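Local coordinates for sortase (Actinomyces oris, PDB 2XWG), which is a class C sortase of fimbrial assembly, a calcium-binding enzyme that probably joins pilin subunits through an acyl-thioester intermediate, at residues Tyr92-Ala103 and Ser113-Asp121; Gln165-Tyr173 and Lys182-Val190. All blocks are in the same frame, centred on the assembly; numbering follows the deposited sequence.

Interaction 1: residues Tyr92-Ala103 and Ser113-Asp121; sequences YLHEMDIDPVMA and SLPIYHGTD. With CA (calcium ion), chain G; CA (calcium ion), chain F.
Ala-103 and Ile-116 form the apolar centre, with Ala-103 CB 3.9 Å from Ile-116 CD1. On the opposite face of the strand, Val-101 CG1 and CG2 both rest on Pro-115 CB, and CG2 nears CE1 of the Tyr-117 ring. Met-102 CE lies over one face of the His-118 imidazole, though its spacing is doubtful. That imidazole turns its edge to the face of Tyr-92, a T-shaped pair with planes at 79°. Met-102 N and, weakly, Ala-103 N share Ile-116 O, a classic beta bulge, while Ile-116 N returns a bond to Ala-103 O. With CG anti to the carbonyl carbon (chi1 -72°), the His-118 ring reaches the loop after helix 87-93. His-118 NE2 gives its N-H to Glu-95 O at 2.7 Å, nearly in the ring plane. With alanine here, Glu-95 O would probably lose this donor and the Tyr-92 face its edge-on partner. Gly-119 N donates to Tyr-92 OH, which also bonds His-131. Farther out, His-94 O and Asp-97 OD1 bind one calcium ion with Glu-58. Thr-120 OG1 binds the other, with the backbone O of Pro-77 and of Glu-80. These calcium sites flank the bulged first strand pair of the sortase beta-sheet.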
loop_
_atom_site.group_PDB
_atom_site.type_symbol
_atom_site.label_atom_id
_atom_site.label_comp_id
_atom_site.label_asym_id
_atom_site.label_seq_id
_atom_site.Cartn_x
_atom_site.Cartn_y
_atom_site.Cartn_z
ATOM N N TYR A 92 -9.725 -4.289 -11.634
ATOM C CA TYR A 92 -8.532 -4.067 -10.830
ATOM C C TYR A 92 -7.877 -5.403 -10.505
ATOM O O TYR A 92 -6.664 -5.533 -10.539
ATOM C CB TYR A 92 -8.924 -3.269 -9.581
ATOM C CG TYR A 92 -8.039 -3.395 -8.359
ATOM C CD1 TYR A 92 -6.869 -2.671 -8.244
ATOM C CD2 TYR A 92 -8.420 -4.186 -7.288
ATOM C CE1 TYR A 92 -6.086 -2.768 -7.132
ATOM C CE2 TYR A 92 -7.650 -4.280 -6.167
ATOM C CZ TYR A 92 -6.489 -3.571 -6.091
ATOM O OH TYR A 92 -5.729 -3.668 -4.954
ATOM N N LEU A 93 -8.692 -6.405 -10.234
ATOM C CA LEU A 93 -8.175 -7.725 -9.920
ATOM C C LEU A 93 -7.287 -8.266 -11.029
ATOM O O LEU A 93 -6.465 -9.158 -10.803
ATOM C CB LEU A 93 -9.331 -8.684 -9.680
ATOM C CG LEU A 93 -9.668 -9.040 -8.235
ATOM C CD1 LEU A 93 -9.400 -7.887 -7.293
ATOM C CD2 LEU A 93 -11.119 -9.488 -8.158
ATOM N N HIS A 94 -7.463 -7.745 -12.236
ATOM C CA HIS A 94 -6.709 -8.245 -13.372
ATOM C C HIS A 94 -5.334 -7.593 -13.439
ATOM O O HIS A 94 -4.444 -8.097 -14.105
ATOM C CB HIS A 94 -7.456 -8.009 -14.688
ATOM C CG HIS A 94 -8.382 -9.119 -15.069
ATOM N ND1 HIS A 94 -9.756 -8.998 -15.007
ATOM C CD2 HIS A 94 -8.134 -10.368 -15.525
ATOM C CE1 HIS A 94 -10.314 -10.127 -15.407
ATOM N NE2 HIS A 94 -9.352 -10.976 -15.727
ATOM N N GLU A 95 -5.149 -6.474 -12.754
ATOM C CA GLU A 95 -3.840 -5.845 -12.773
ATOM C C GLU A 95 -2.887 -6.590 -11.855
ATOM O O GLU A 95 -3.295 -7.130 -10.833
ATOM C CB GLU A 95 -3.937 -4.377 -12.398
ATOM C CG GLU A 95 -4.836 -3.594 -13.335
ATOM C CD GLU A 95 -4.236 -3.455 -14.726
ATOM O OE1 GLU A 95 -3.034 -3.772 -14.897
ATOM O OE2 GLU A 95 -4.961 -3.013 -15.645
ATOM N N MET A 96 -1.623 -6.646 -12.243
ATOM C CA MET A 96 -0.595 -7.295 -11.447
ATOM C C MET A 96 -1.010 -8.676 -10.935
ATOM O O MET A 96 -0.880 -8.951 -9.738
ATOM C CB MET A 96 -0.221 -6.385 -10.286
ATOM C CG MET A 96 0.150 -4.993 -10.729
ATOM S SD MET A 96 0.865 -3.998 -9.409
ATOM C CE MET A 96 2.522 -4.673 -9.310
ATOM N N ASP A 97 -1.491 -9.536 -11.841
ATOM C CA ASP A 97 -2.090 -10.817 -11.457
ATOM C C ASP A 97 -1.343 -12.071 -11.959
ATOM O O ASP A 97 -1.890 -13.185 -11.954
ATOM C CB ASP A 97 -3.585 -10.872 -11.848
ATOM C CG ASP A 97 -3.819 -11.207 -13.340
ATOM O OD1 ASP A 97 -3.076 -10.709 -14.229
ATOM O OD2 ASP A 97 -4.771 -11.978 -13.619
ATOM N N ILE A 98 -0.092 -11.898 -12.370
ATOM C CA ILE A 98 0.723 -13.041 -12.767
ATOM C C ILE A 98 0.845 -14.066 -11.640
ATOM O O ILE A 98 0.597 -15.250 -11.850
ATOM C CB ILE A 98 2.143 -12.630 -13.145
ATOM C CG1 ILE A 98 2.133 -11.544 -14.213
ATOM C CG2 ILE A 98 2.907 -13.838 -13.640
ATOM C CD1 ILE A 98 3.530 -10.986 -14.515
ATOM N N ASP A 99 1.259 -13.604 -10.459
ATOM C CA ASP A 99 1.333 -14.437 -9.253
ATOM C C ASP A 99 0.194 -14.071 -8.312
ATOM O O ASP A 99 -0.474 -13.038 -8.478
ATOM C CB ASP A 99 2.652 -14.221 -8.505
ATOM C CG ASP A 99 3.871 -14.615 -9.321
ATOM O OD1 ASP A 99 3.851 -15.722 -9.920
ATOM O OD2 ASP A 99 4.848 -13.816 -9.356
ATOM N N PRO A 100 -0.041 -14.912 -7.303
ATOM C CA PRO A 100 -1.141 -14.573 -6.389
ATOM C C PRO A 100 -0.735 -13.418 -5.471
ATOM O O PRO A 100 -1.577 -12.731 -4.911
ATOM C CB PRO A 100 -1.360 -15.869 -5.606
ATOM C CG PRO A 100 -0.715 -16.955 -6.477
ATOM C CD PRO A 100 0.480 -16.269 -7.082
ATOM N N VAL A 101 0.569 -13.204 -5.344
ATOM C CA VAL A 101 1.109 -12.061 -4.618
ATOM C C VAL A 101 1.293 -10.878 -5.561
ATOM O O VAL A 101 1.970 -10.999 -6.563
ATOM C CB VAL A 101 2.451 -12.422 -4.019
ATOM C CG1 VAL A 101 3.121 -11.206 -3.456
ATOM C CG2 VAL A 101 2.266 -13.485 -2.950
ATOM N N MET A 102 0.688 -9.735 -5.261
ATOM C CA MET A 102 0.847 -8.569 -6.120
ATOM C C MET A 102 2.278 -8.003 -6.051
ATOM O O MET A 102 2.885 -7.657 -7.075
ATOM C CB MET A 102 -0.206 -7.517 -5.777
ATOM C CG MET A 102 0.199 -6.088 -6.075
ATOM S SD MET A 102 -1.069 -4.854 -5.689
ATOM C CE MET A 102 -2.578 -5.738 -5.973
ATOM N N ALA A 103 2.837 -7.945 -4.846
ATOM C CA ALA A 103 4.174 -7.380 -4.636
ATOM C C ALA A 103 4.690 -7.769 -3.250
ATOM O O ALA A 103 3.989 -8.429 -2.471
ATOM C CB ALA A 103 4.145 -5.868 -4.780
ATOM N N SER A 113 8.912 -8.217 6.479
ATOM C CA SER A 113 9.068 -8.821 5.155
ATOM C C SER A 113 7.778 -9.534 4.799
ATOM O O SER A 113 7.557 -10.650 5.246
ATOM C CB SER A 113 10.192 -9.847 5.174
ATOM O OG SER A 113 10.285 -10.462 3.915
ATOM N N LEU A 114 6.925 -8.889 4.003
ATOM C CA LEU A 114 5.555 -9.358 3.787
ATOM C C LEU A 114 5.115 -9.280 2.314
ATOM O O LEU A 114 5.582 -8.418 1.581
ATOM C CB LEU A 114 4.583 -8.521 4.621
ATOM C CG LEU A 114 4.676 -8.602 6.141
ATOM C CD1 LEU A 114 3.867 -7.472 6.786
ATOM C CD2 LEU A 114 4.178 -9.962 6.608
ATOM N N PRO A 115 4.197 -10.178 1.895
ATOM C CA PRO A 115 3.535 -10.155 0.597
ATOM C C PRO A 115 2.428 -9.134 0.599
ATOM O O PRO A 115 1.879 -8.866 1.667
ATOM C CB PRO A 115 2.909 -11.539 0.516
ATOM C CG PRO A 115 2.614 -11.877 1.917
ATOM C CD PRO A 115 3.804 -11.370 2.661
ATOM N N ILE A 116 2.104 -8.589 -0.574
ATOM C CA ILE A 116 1.057 -7.589 -0.753
ATOM C C ILE A 116 -0.007 -8.180 -1.673
ATOM O O ILE A 116 0.315 -8.753 -2.706
ATOM C CB ILE A 116 1.634 -6.353 -1.423
ATOM C CG1 ILE A 116 2.665 -5.709 -0.513
ATOM C CG2 ILE A 116 0.555 -5.377 -1.762
ATOM C CD1 ILE A 116 3.471 -4.630 -1.166
ATOM N N TYR A 117 -1.269 -8.052 -1.291
ATOM C CA TYR A 117 -2.363 -8.597 -2.069
ATOM C C TYR A 117 -3.339 -7.497 -2.438
ATOM O O TYR A 117 -3.358 -6.429 -1.807
ATOM C CB TYR A 117 -3.123 -9.657 -1.270
ATOM C CG TYR A 117 -2.297 -10.843 -0.836
ATOM C CD1 TYR A 117 -1.986 -11.852 -1.724
ATOM C CD2 TYR A 117 -1.841 -10.958 0.474
ATOM C CE1 TYR A 117 -1.244 -12.950 -1.330
ATOM C CE2 TYR A 117 -1.087 -12.047 0.874
ATOM C CZ TYR A 117 -0.797 -13.046 -0.039
ATOM O OH TYR A 117 -0.043 -14.138 0.348
ATOM N N HIS A 118 -4.147 -7.768 -3.459
ATOM C CA HIS A 118 -5.219 -6.871 -3.878
ATOM C C HIS A 118 -6.218 -6.696 -2.747
ATOM O O HIS A 118 -6.656 -7.676 -2.160
ATOM C CB HIS A 118 -5.984 -7.485 -5.053
ATOM C CG HIS A 118 -5.237 -7.486 -6.350
ATOM N ND1 HIS A 118 -4.357 -8.487 -6.701
ATOM C CD2 HIS A 118 -5.269 -6.627 -7.398
ATOM C CE1 HIS A 118 -3.861 -8.229 -7.896
ATOM N NE2 HIS A 118 -4.394 -7.102 -8.337
ATOM N N GLY A 119 -6.609 -5.460 -2.473
ATOM C CA GLY A 119 -7.725 -5.176 -1.579
ATOM C C GLY A 119 -7.424 -5.148 -0.084
ATOM O O GLY A 119 -6.310 -5.478 0.349
ATOM N N THR A 120 -8.428 -4.773 0.709
ATOM C CA THR A 120 -8.232 -4.653 2.142
ATOM C C THR A 120 -9.378 -5.278 2.933
ATOM O O THR A 120 -9.701 -4.858 4.044
ATOM C CB THR A 120 -8.044 -3.177 2.560
ATOM O OG1 THR A 120 -9.157 -2.411 2.088
ATOM C CG2 THR A 120 -6.781 -2.614 1.954
ATOM N N ASP A 121 -9.995 -6.294 2.358
ATOM C CA ASP A 121 -11.012 -7.029 3.084
ATOM C C ASP A 121 -10.352 -7.726 4.254
ATOM O O ASP A 121 -9.138 -7.897 4.279
ATOM C CB ASP A 121 -11.655 -8.049 2.170
ATOM C CG ASP A 121 -10.652 -8.980 1.601
ATOM O OD1 ASP A 121 -9.880 -8.559 0.696
ATOM O OD2 ASP A 121 -10.612 -10.122 2.094
HETATM CA CA CA G . -2.752 -8.580 -16.147
HETATM CA CA CA F . -11.519 -2.660 3.467
HETATM O O HOH W 1 -13.087 -3.717 1.339
HETATM O O HOH W 2 -12.751 -0.125 3.216
#

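Interaction 2: residues Gln165-Tyr173 and Lys182-Val190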
loop_
_atom_site.group_PDB
_atom_site.type_symbol
_atom_site.label_atom_id
_atom_site.label_comp_id
_atom_site.label_asym_id
_atom_site.label_seq_id
_atom_site.Cartn_x
_atom_site.Cartn_y
_atom_site.Cartn_z
ATOM N N GLN A 165 7.815 2.491 14.986
ATOM C CA GLN A 165 9.231 2.646 15.324
ATOM C C GLN A 165 9.976 3.369 14.221
ATOM O O GLN A 165 11.111 3.829 14.404
ATOM C CB GLN A 165 9.899 1.310 15.609
ATOM C CG GLN A 165 9.306 0.602 16.802
ATOM C CD GLN A 165 9.933 -0.744 17.005
ATOM O OE1 GLN A 165 9.368 -1.629 17.671
ATOM N NE2 GLN A 165 11.110 -0.927 16.402
ATOM N N LEU A 166 9.318 3.492 13.077
ATOM C CA LEU A 166 9.920 4.158 11.932
ATOM C C LEU A 166 10.064 5.652 12.206
ATOM O O LEU A 166 9.207 6.235 12.864
ATOM C CB LEU A 166 9.049 3.945 10.690
ATOM C CG LEU A 166 9.066 2.551 10.027
ATOM C CD1 LEU A 166 8.340 2.620 8.707
ATOM C CD2 LEU A 166 10.459 2.102 9.794
ATOM N N LYS A 167 11.136 6.260 11.696
ATOM C CA LYS A 167 11.241 7.720 11.633
ATOM C C LYS A 167 11.732 8.194 10.255
ATOM O O LYS A 167 12.066 7.376 9.386
ATOM C CB LYS A 167 12.112 8.284 12.776
ATOM C CG LYS A 167 13.594 7.918 12.718
ATOM C CD LYS A 167 13.909 6.637 13.483
ATOM C CE LYS A 167 13.615 6.756 14.976
ATOM N NZ LYS A 167 14.498 7.726 15.723
ATOM N N LYS A 168 11.762 9.508 10.044
ATOM C CA LYS A 168 12.159 10.052 8.740
ATOM C C LYS A 168 13.573 9.586 8.353
ATOM O O LYS A 168 14.421 9.380 9.213
ATOM C CB LYS A 168 12.027 11.590 8.712
ATOM C CG LYS A 168 10.578 12.099 8.885
ATOM C CD LYS A 168 10.462 13.637 8.958
ATOM C CE LYS A 168 9.180 14.044 9.727
ATOM N NZ LYS A 168 8.410 15.169 9.104
ATOM N N GLY A 169 13.810 9.380 7.063
ATOM C CA GLY A 169 15.084 8.845 6.614
ATOM C C GLY A 169 15.195 7.324 6.685
ATOM O O GLY A 169 16.142 6.723 6.140
ATOM N N ASP A 170 14.253 6.692 7.382
ATOM C CA ASP A 170 14.163 5.238 7.337
ATOM C C ASP A 170 13.739 4.797 5.930
ATOM O O ASP A 170 13.062 5.520 5.190
ATOM C CB ASP A 170 13.228 4.673 8.417
ATOM C CG ASP A 170 13.944 4.430 9.743
ATOM O OD1 ASP A 170 15.185 4.245 9.714
ATOM O OD2 ASP A 170 13.277 4.424 10.813
ATOM N N VAL A 171 14.157 3.598 5.572
ATOM C CA VAL A 171 14.069 3.151 4.204
ATOM C C VAL A 171 13.190 1.919 4.121
ATOM O O VAL A 171 13.197 1.110 5.042
ATOM C CB VAL A 171 15.482 2.846 3.722
ATOM C CG1 VAL A 171 15.542 1.534 3.016
ATOM C CG2 VAL A 171 15.987 3.987 2.858
ATOM N N PHE A 172 12.387 1.816 3.059
ATOM C CA PHE A 172 11.744 0.550 2.680
ATOM C C PHE A 172 11.785 0.297 1.184
ATOM O O PHE A 172 12.013 1.221 0.397
ATOM C CB PHE A 172 10.304 0.408 3.198
ATOM C CG PHE A 172 9.358 1.478 2.739
ATOM C CD1 PHE A 172 9.170 2.636 3.499
ATOM C CD2 PHE A 172 8.605 1.304 1.608
ATOM C CE1 PHE A 172 8.277 3.608 3.112
ATOM C CE2 PHE A 172 7.708 2.270 1.196
ATOM C CZ PHE A 172 7.544 3.433 1.951
ATOM N N TYR A 173 11.562 -0.964 0.803
ATOM C CA TYR A 173 11.670 -1.384 -0.588
ATOM C C TYR A 173 10.437 -2.129 -0.994
ATOM O O TYR A 173 9.998 -3.009 -0.281
ATOM C CB TYR A 173 12.826 -2.338 -0.756
ATOM C CG TYR A 173 14.149 -1.781 -0.333
ATOM C CD1 TYR A 173 14.953 -1.111 -1.230
ATOM C CD2 TYR A 173 14.611 -1.948 0.964
ATOM C CE1 TYR A 173 16.187 -0.611 -0.857
ATOM C CE2 TYR A 173 15.849 -1.468 1.346
ATOM C CZ TYR A 173 16.631 -0.801 0.426
ATOM O OH TYR A 173 17.862 -0.303 0.800
ATOM N N LYS A 182 13.069 1.612 -4.153
ATOM C CA LYS A 182 13.478 2.109 -2.854
ATOM C C LYS A 182 12.719 3.374 -2.511
ATOM O O LYS A 182 12.733 4.318 -3.302
ATOM C CB LYS A 182 14.969 2.410 -2.847
ATOM C CG LYS A 182 15.508 2.883 -1.514
ATOM C CD LYS A 182 17.003 3.144 -1.614
ATOM C CE LYS A 182 17.617 3.427 -0.261
ATOM N NZ LYS A 182 19.047 3.901 -0.372
ATOM N N TYR A 183 12.058 3.395 -1.346
ATOM C CA TYR A 183 11.441 4.620 -0.802
ATOM C C TYR A 183 12.106 5.065 0.502
ATOM O O TYR A 183 12.572 4.235 1.280
ATOM C CB TYR A 183 9.946 4.426 -0.569
ATOM C CG TYR A 183 9.205 4.179 -1.844
ATOM C CD1 TYR A 183 9.146 2.922 -2.386
ATOM C CD2 TYR A 183 8.578 5.202 -2.511
ATOM C CE1 TYR A 183 8.488 2.690 -3.559
ATOM C CE2 TYR A 183 7.908 4.983 -3.673
ATOM C CZ TYR A 183 7.871 3.722 -4.205
ATOM O OH TYR A 183 7.206 3.481 -5.390
ATOM N N GLU A 184 12.158 6.373 0.737
ATOM C CA GLU A 184 12.693 6.897 1.985
ATOM C C GLU A 184 11.564 7.613 2.732
ATOM O O GLU A 184 10.807 8.374 2.130
ATOM C CB GLU A 184 13.871 7.837 1.709
ATOM C CG GLU A 184 14.460 8.495 2.962
ATOM C CD GLU A 184 15.578 9.507 2.655
ATOM O OE1 GLU A 184 15.377 10.381 1.772
ATOM O OE2 GLU A 184 16.654 9.426 3.302
ATOM N N VAL A 185 11.428 7.351 4.032
ATOM C CA VAL A 185 10.332 7.921 4.820
ATOM C C VAL A 185 10.523 9.421 5.019
ATOM O O VAL A 185 11.560 9.864 5.514
ATOM C CB VAL A 185 10.236 7.257 6.196
ATOM C CG1 VAL A 185 9.187 7.943 7.057
ATOM C CG2 VAL A 185 9.943 5.784 6.049
ATOM N N ASN A 186 9.532 10.214 4.639
ATOM C CA ASN A 186 9.677 11.651 4.794
ATOM C C ASN A 186 8.444 12.337 5.372
ATOM O O ASN A 186 8.317 13.559 5.291
ATOM C CB ASN A 186 10.081 12.306 3.474
ATOM C CG ASN A 186 8.940 12.354 2.474
ATOM O OD1 ASN A 186 7.778 12.068 2.805
ATOM N ND2 ASN A 186 9.261 12.740 1.240
ATOM N N ASP A 187 7.541 11.556 5.958
ATOM C CA ASP A 187 6.375 12.128 6.616
ATOM C C ASP A 187 5.662 11.091 7.477
ATOM O O ASP A 187 5.252 10.037 6.999
ATOM C CB ASP A 187 5.418 12.736 5.581
ATOM C CG ASP A 187 4.408 13.716 6.196
ATOM O OD1 ASP A 187 4.623 14.192 7.345
ATOM O OD2 ASP A 187 3.403 14.022 5.502
ATOM N N ILE A 188 5.524 11.402 8.760
ATOM C CA ILE A 188 4.825 10.532 9.693
ATOM C C ILE A 188 3.771 11.352 10.404
ATOM O O ILE A 188 3.986 12.521 10.707
ATOM C CB ILE A 188 5.799 9.904 10.687
ATOM C CG1 ILE A 188 6.983 9.307 9.912
ATOM C CG2 ILE A 188 5.086 8.876 11.545
ATOM C CD1 ILE A 188 7.868 8.394 10.720
ATOM N N THR A 189 2.629 10.738 10.667
ATOM C CA THR A 189 1.423 11.494 10.950
ATOM C C THR A 189 0.331 10.605 11.516
ATOM O O THR A 189 0.008 9.585 10.918
ATOM C CB THR A 189 0.871 12.090 9.648
ATOM O OG1 THR A 189 1.700 13.182 9.234
ATOM C CG2 THR A 189 -0.546 12.583 9.857
ATOM N N VAL A 190 -0.236 10.981 12.659
ATOM C CA VAL A 190 -1.372 10.258 13.219
ATOM C C VAL A 190 -2.604 11.000 12.772
ATOM O O VAL A 190 -2.505 12.147 12.398
ATOM C CB VAL A 190 -1.274 10.164 14.734
ATOM C CG1 VAL A 190 -2.569 9.665 15.322
ATOM C CG2 VAL A 190 -0.136 9.230 15.095
#
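Phe-172 and Tyr-183 form an antiparallel hydrogen-bonded pair. Tyr-183 N donates to Phe-172 O at 2.8 Å, and Phe-172 N donates back to Tyr-183 O. The Phe-172 side chain leaves its CB with CG between the backbone N and the carbonyl carbon (chi1 59°). This turn carries the ring over the neighbouring strand. CD1 comes near Val-185 CG2. CD2, on the other side of CG, lies 4.0 Å from Tyr-183 CB. Farther out, CE1 touches Val-185 CG2 at the ring edge. CE2 is 3.6 Å from Tyr-183 CB and also nears CG and CD1 of the tyrosine ring. CZ, at the tip, again meets Tyr-183 CB. That methylene thus sits over the face of Phe-172 as a CH-pi contact. The two rings are nearly parallel, at 17°, but slid apart with little overlap.

On the other face of the hairpin, the long arm of Lys-182 runs along Tyr-173. Its CG is 3.6 Å from Tyr-173 CE1, and its CE reaches Val-171 CG2. At the other end, a type II beta turn from Lys-167 to Asp-170 docks on the strand. Gly-169 N bonds Val-185 O, and Val-185 N bonds Asp-170 O at 2.7 Å. Asp-170 OD2 accepts from Lys-167 N across the turn. Ile-188 CD1 packs on Leu-166 O and Lys-167 CA.

The pairing joins the two arms of the beta hairpin 171-176 and 179-191. Phe-172 reaches Ile-105 and Ile-107 of strand 103-107, and Val-208 and Leu-210 of strand 206-214. Tyr-183 also touches Val-208, and its hydroxyl bonds Asp-206. On its other edge, strand 179-191 pairs with strand 221-229, and Asn-186 and Asp-187 form a classic beta bulge opposite Thr-226.

Overall arrangement
From the N terminus, the chain passes through helices 55-68 and 87-93 before reaching interaction 1. That contact closes the short excursion through strand 103-107 and back along strand 112-118. It ties the N-terminal helical part and both calcium sites to the sheet. The chain then runs through strands 129-131 and 144-149. Interaction 2 follows and closes the hairpin of strands 171-176 and 179-191. The two contacts are in series, so they neither nest nor cross. The centres of interaction 1 and interaction 2 are about 22 Å apart, on opposite sides of the chain's centre. Both reach the same sheet: strand 103-107 pairs with strand 112-118, and Val-106 bonds Tyr-173 through the backbone.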